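Local coordinates for protein D-ribitol-5-phosphate phosphatase (Bacteroides thetaiotaomicron, PDB 4JB3) that removes phosphate from D-ribitol 5-phosphate and D-ribitol 1-phosphate, and also acts on a phosphorylated ribitylaminouracil of riboflavin biosynthesis, at residues Glu70-Lys75 with Gln100-Phe105. Sequence-based numbering, arbitrary orientation.
Sequences ELEEGK and QAWLGF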
ATOM      1  N   GLU A  70       3.121  -3.765 -15.391  1.00 10.99           N
ATOM      2  CA  GLU A  70       2.845  -2.664 -16.304  1.00 11.57           C
ATOM      3  C   GLU A  70       1.673  -1.819 -15.817  1.00 11.77           C
ATOM      4  O   GLU A  70       1.716  -0.589 -15.890  1.00 10.73           O
ATOM      5  CB  GLU A  70       2.624  -3.163 -17.742  1.00 13.43           C
ATOM      6  CG  GLU A  70       3.910  -3.608 -18.416  1.00 15.43           C
ATOM      7  CD  GLU A  70       3.673  -4.349 -19.711  1.00 27.16           C
ATOM      8  OE1 GLU A  70       2.505  -4.461 -20.125  1.00 30.43           O
ATOM      9  OE2 GLU A  70       4.656  -4.829 -20.314  1.00 34.59           O
ATOM     10  N   LEU A  71       0.635  -2.470 -15.295  1.00  8.94           N
ATOM     11  CA  LEU A  71      -0.494  -1.749 -14.723  1.00  8.87           C
ATOM     12  C   LEU A  71      -0.051  -0.934 -13.513  1.00  7.40           C
ATOM     13  O   LEU A  71      -0.376   0.257 -13.398  1.00  9.32           O
ATOM     14  CB  LEU A  71      -1.602  -2.722 -14.313  1.00  7.69           C
ATOM     15  CG  LEU A  71      -2.782  -2.090 -13.571  1.00  7.42           C
ATOM     16  CD1 LEU A  71      -3.610  -1.245 -14.551  1.00 10.64           C
ATOM     17  CD2 LEU A  71      -3.621  -3.158 -12.875  1.00 11.06           C
ATOM     18  N   GLU A  72       0.737  -1.536 -12.634  1.00  7.33           N
ATOM     19  CA  GLU A  72       1.137  -0.836 -11.414  1.00  7.33           C
ATOM     20  C   GLU A  72       2.184   0.251 -11.656  1.00  8.03           C
ATOM     21  O   GLU A  72       2.433   1.080 -10.780  1.00  8.62           O
ATOM     22  CB  GLU A  72       1.534  -1.830 -10.315  1.00  7.97           C
ATOM     23  CG  GLU A  72       0.355  -2.756  -9.979  1.00  8.46           C
ATOM     24  CD  GLU A  72       0.241  -3.109  -8.511  1.00  9.94           C
ATOM     25  OE1 GLU A  72       1.277  -3.344  -7.840  1.00 12.72           O
ATOM     26  OE2 GLU A  72      -0.915  -3.158  -8.018  1.00 11.65           O
ATOM     27  N   GLU A  73       2.768   0.273 -12.848  1.00  9.94           N
ATOM     28  CA  GLU A  73       3.688   1.354 -13.225  1.00 10.40           C
ATOM     29  C   GLU A  73       3.049   2.386 -14.150  1.00 10.00           C
ATOM     30  O   GLU A  73       3.710   3.335 -14.576  1.00 13.69           O
ATOM     31  CB  GLU A  73       4.955   0.784 -13.863  1.00 14.63           C
ATOM     32  CG  GLU A  73       5.781   0.017 -12.867  1.00 13.84           C
ATOM     33  CD  GLU A  73       7.012  -0.634 -13.445  1.00 20.84           C
ATOM     34  OE1 GLU A  73       7.251  -0.533 -14.671  1.00 22.44           O
ATOM     35  OE2 GLU A  73       7.753  -1.257 -12.657  1.00 27.56           O
ATOM     36  N   GLY A  74       1.773   2.193 -14.467  1.00 10.64           N
ATOM     37  CA  GLY A  74       1.066   3.128 -15.323  1.00 10.13           C
ATOM     38  C   GLY A  74       1.399   2.976 -16.796  1.00 15.08           C
ATOM     39  O   GLY A  74       1.025   3.830 -17.598  1.00 15.81           O
ATOM     40  N   LYS A  75       2.094   1.896 -17.152  1.00 11.07           N
ATOM     41  CA  LYS A  75       2.470   1.662 -18.545  1.00 11.57           C
ATOM     42  C   LYS A  75       1.316   1.057 -19.323  1.00 14.01           C
ATOM     43  O   LYS A  75       1.241   1.191 -20.551  1.00 19.11           O
ATOM     44  CB  LYS A  75       3.707   0.773 -18.609  1.00 14.36           C
ATOM     45  CG  LYS A  75       4.927   1.439 -17.997  1.00 21.32           C
ATOM     46  CD  LYS A  75       6.155   0.550 -18.069  1.00 32.31           C
ATOM     47  CE  LYS A  75       7.368   1.259 -17.481  1.00 40.47           C
ATOM     48  NZ  LYS A  75       8.616   0.461 -17.631  1.00 48.23           N
ATOM     49  N   GLN A 100     -13.049  -6.542  -9.096  1.00  8.51           N
ATOM     50  CA  GLN A 100     -13.343  -7.482  -8.018  1.00 13.25           C
ATOM     51  C   GLN A 100     -12.217  -8.492  -7.822  1.00 13.23           C
ATOM     52  O   GLN A 100     -11.923  -8.881  -6.683  1.00 12.99           O
ATOM     53  CB  GLN A 100     -14.696  -8.163  -8.222  1.00 18.20           C
ATOM     54  CG  GLN A 100     -15.877  -7.212  -8.043  1.00 22.47           C
ATOM     55  CD  GLN A 100     -15.824  -6.437  -6.732  1.00 31.71           C
ATOM     56  OE1 GLN A 100     -15.587  -7.008  -5.667  1.00 32.02           O
ATOM     57  NE2 GLN A 100     -16.041  -5.129  -6.810  1.00 33.93           N
ATOM     58  N   ALA A 101     -11.555  -8.885  -8.911  1.00 10.23           N
ATOM     59  CA  ALA A 101     -10.410  -9.781  -8.786  1.00  9.61           C
ATOM     60  C   ALA A 101      -9.274  -9.108  -8.024  1.00  8.64           C
ATOM     61  O   ALA A 101      -8.702  -9.697  -7.105  1.00 10.23           O
ATOM     62  CB  ALA A 101      -9.944 -10.278 -10.152  1.00 10.57           C
ATOM     63  N   TRP A 102      -8.958  -7.869  -8.378  1.00  8.95           N
ATOM     64  CA  TRP A 102      -7.960  -7.105  -7.631  1.00  8.10           C
ATOM     65  C   TRP A 102      -8.289  -6.971  -6.143  1.00  9.75           C
ATOM     66  O   TRP A 102      -7.395  -7.053  -5.291  1.00 11.49           O
ATOM     67  CB  TRP A 102      -7.779  -5.717  -8.247  1.00  8.55           C
ATOM     68  CG  TRP A 102      -6.762  -5.729  -9.345  1.00  9.23           C
ATOM     69  CD1 TRP A 102      -7.001  -5.629 -10.693  1.00 11.35           C
ATOM     70  CD2 TRP A 102      -5.343  -5.890  -9.201  1.00 10.11           C
ATOM     71  NE1 TRP A 102      -5.815  -5.700 -11.387  1.00 10.63           N
ATOM     72  CE2 TRP A 102      -4.785  -5.870 -10.495  1.00 10.39           C
ATOM     73  CE3 TRP A 102      -4.491  -6.048  -8.100  1.00  9.49           C
ATOM     74  CZ2 TRP A 102      -3.418  -5.981 -10.718  1.00 11.03           C
ATOM     75  CZ3 TRP A 102      -3.137  -6.162  -8.321  1.00 12.16           C
ATOM     76  CH2 TRP A 102      -2.609  -6.136  -9.617  1.00 11.35           C
ATOM     77  N   LEU A 103      -9.563  -6.753  -5.828  1.00  9.26           N
ATOM     78  CA  LEU A 103      -9.954  -6.594  -4.428  1.00  8.84           C
ATOM     79  C   LEU A 103      -9.827  -7.912  -3.659  1.00 11.30           C
ATOM     80  O   LEU A 103      -9.845  -7.921  -2.422  1.00 12.08           O
ATOM     81  CB  LEU A 103     -11.361  -6.014  -4.318  1.00 12.48           C
ATOM     82  CG  LEU A 103     -11.478  -4.592  -4.871  1.00 15.62           C
ATOM     83  CD1 LEU A 103     -12.888  -4.064  -4.688  1.00 16.61           C
ATOM     84  CD2 LEU A 103     -10.477  -3.663  -4.211  1.00 16.48           C
ATOM     85  N   GLY A 104      -9.672  -9.011  -4.392  1.00 11.39           N
ATOM     86  CA  GLY A 104      -9.406 -10.305  -3.797  1.00 11.94           C
ATOM     87  C   GLY A 104      -8.112 -10.340  -3.006  1.00 10.96           C
ATOM     88  O   GLY A 104      -7.936 -11.208  -2.153  1.00 11.64           O
ATOM     89  N   PHE A 105      -7.209  -9.396  -3.281  1.00 10.62           N
ATOM     90  CA  PHE A 105      -5.958  -9.308  -2.528  1.00 10.84           C
ATOM     91  C   PHE A 105      -6.176  -8.897  -1.083  1.00 11.80           C
ATOM     92  O   PHE A 105      -5.311  -9.124  -0.239  1.00 13.40           O
ATOM     93  CB  PHE A 105      -5.034  -8.252  -3.141  1.00 10.59           C
ATOM     94  CG  PHE A 105      -4.050  -8.787  -4.143  1.00 11.47           C
ATOM     95  CD1 PHE A 105      -2.873  -9.395  -3.724  1.00 15.67           C
ATOM     96  CD2 PHE A 105      -4.276  -8.636  -5.499  1.00 13.41           C
ATOM     97  CE1 PHE A 105      -1.951  -9.876  -4.651  1.00 20.51           C
ATOM     98  CE2 PHE A 105      -3.365  -9.114  -6.430  1.00 12.76           C
ATOM     99  CZ  PHE A 105      -2.198  -9.732  -6.002  1.00 16.27           C
TER
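Trp102 meets Leu71 and Glu72 in a small, buried and mainly apolar contact between the C-terminal parts of helix 66-72 and helix 95-103. It buries 124 Å². The CA atoms of Leu71 and Trp102 are 11.6 Å apart; the large indole covers most of that distance, and Leu71 and Glu72 reach out to it. Leu71 does the apolar part with one methyl. Its CD2 lies 3.6 Å from CZ2 of Trp102 and also touches NE1 and CE2. With CG anti to the backbone N (chi1 174°), the Leu71 branch extends to the indole and brings CD2 against it. Glu72 reaches the far end of the ring system, with its OE2 3.7 Å from Trp102 CZ3. CD2 and OE2 lie on the same side of the indole plane, and both approach obliquely. The carboxylate and ring planes are 10° apart, but OE2 sits past the rim, so the groups are not stacked. OE2 is also hydrogen-bonded to Asn133 ND2, and OE1 to a bound glycerol, probably from the crystallisation liquor. Both helices belong to the helical cap inserted between strands 26-29 and 125-130 of the Rossmann-like HAD core. Glu72 sits about 9 Å, side chain to side chain, from Asp30, the probable nucleophile, consistent with a cap residue facing the active-site cleft. Phe47, Phe81 and Phe135 also meet the indole. Were Trp102 an alanine, a gap would probably open between the helices, and Leu71 and Glu72 would lose their shared packing. Past the contact, helix 66-72 ends in a Schellman motif at Gly74, with Lys75 N bonded to Glu70 O at 2.8 Å.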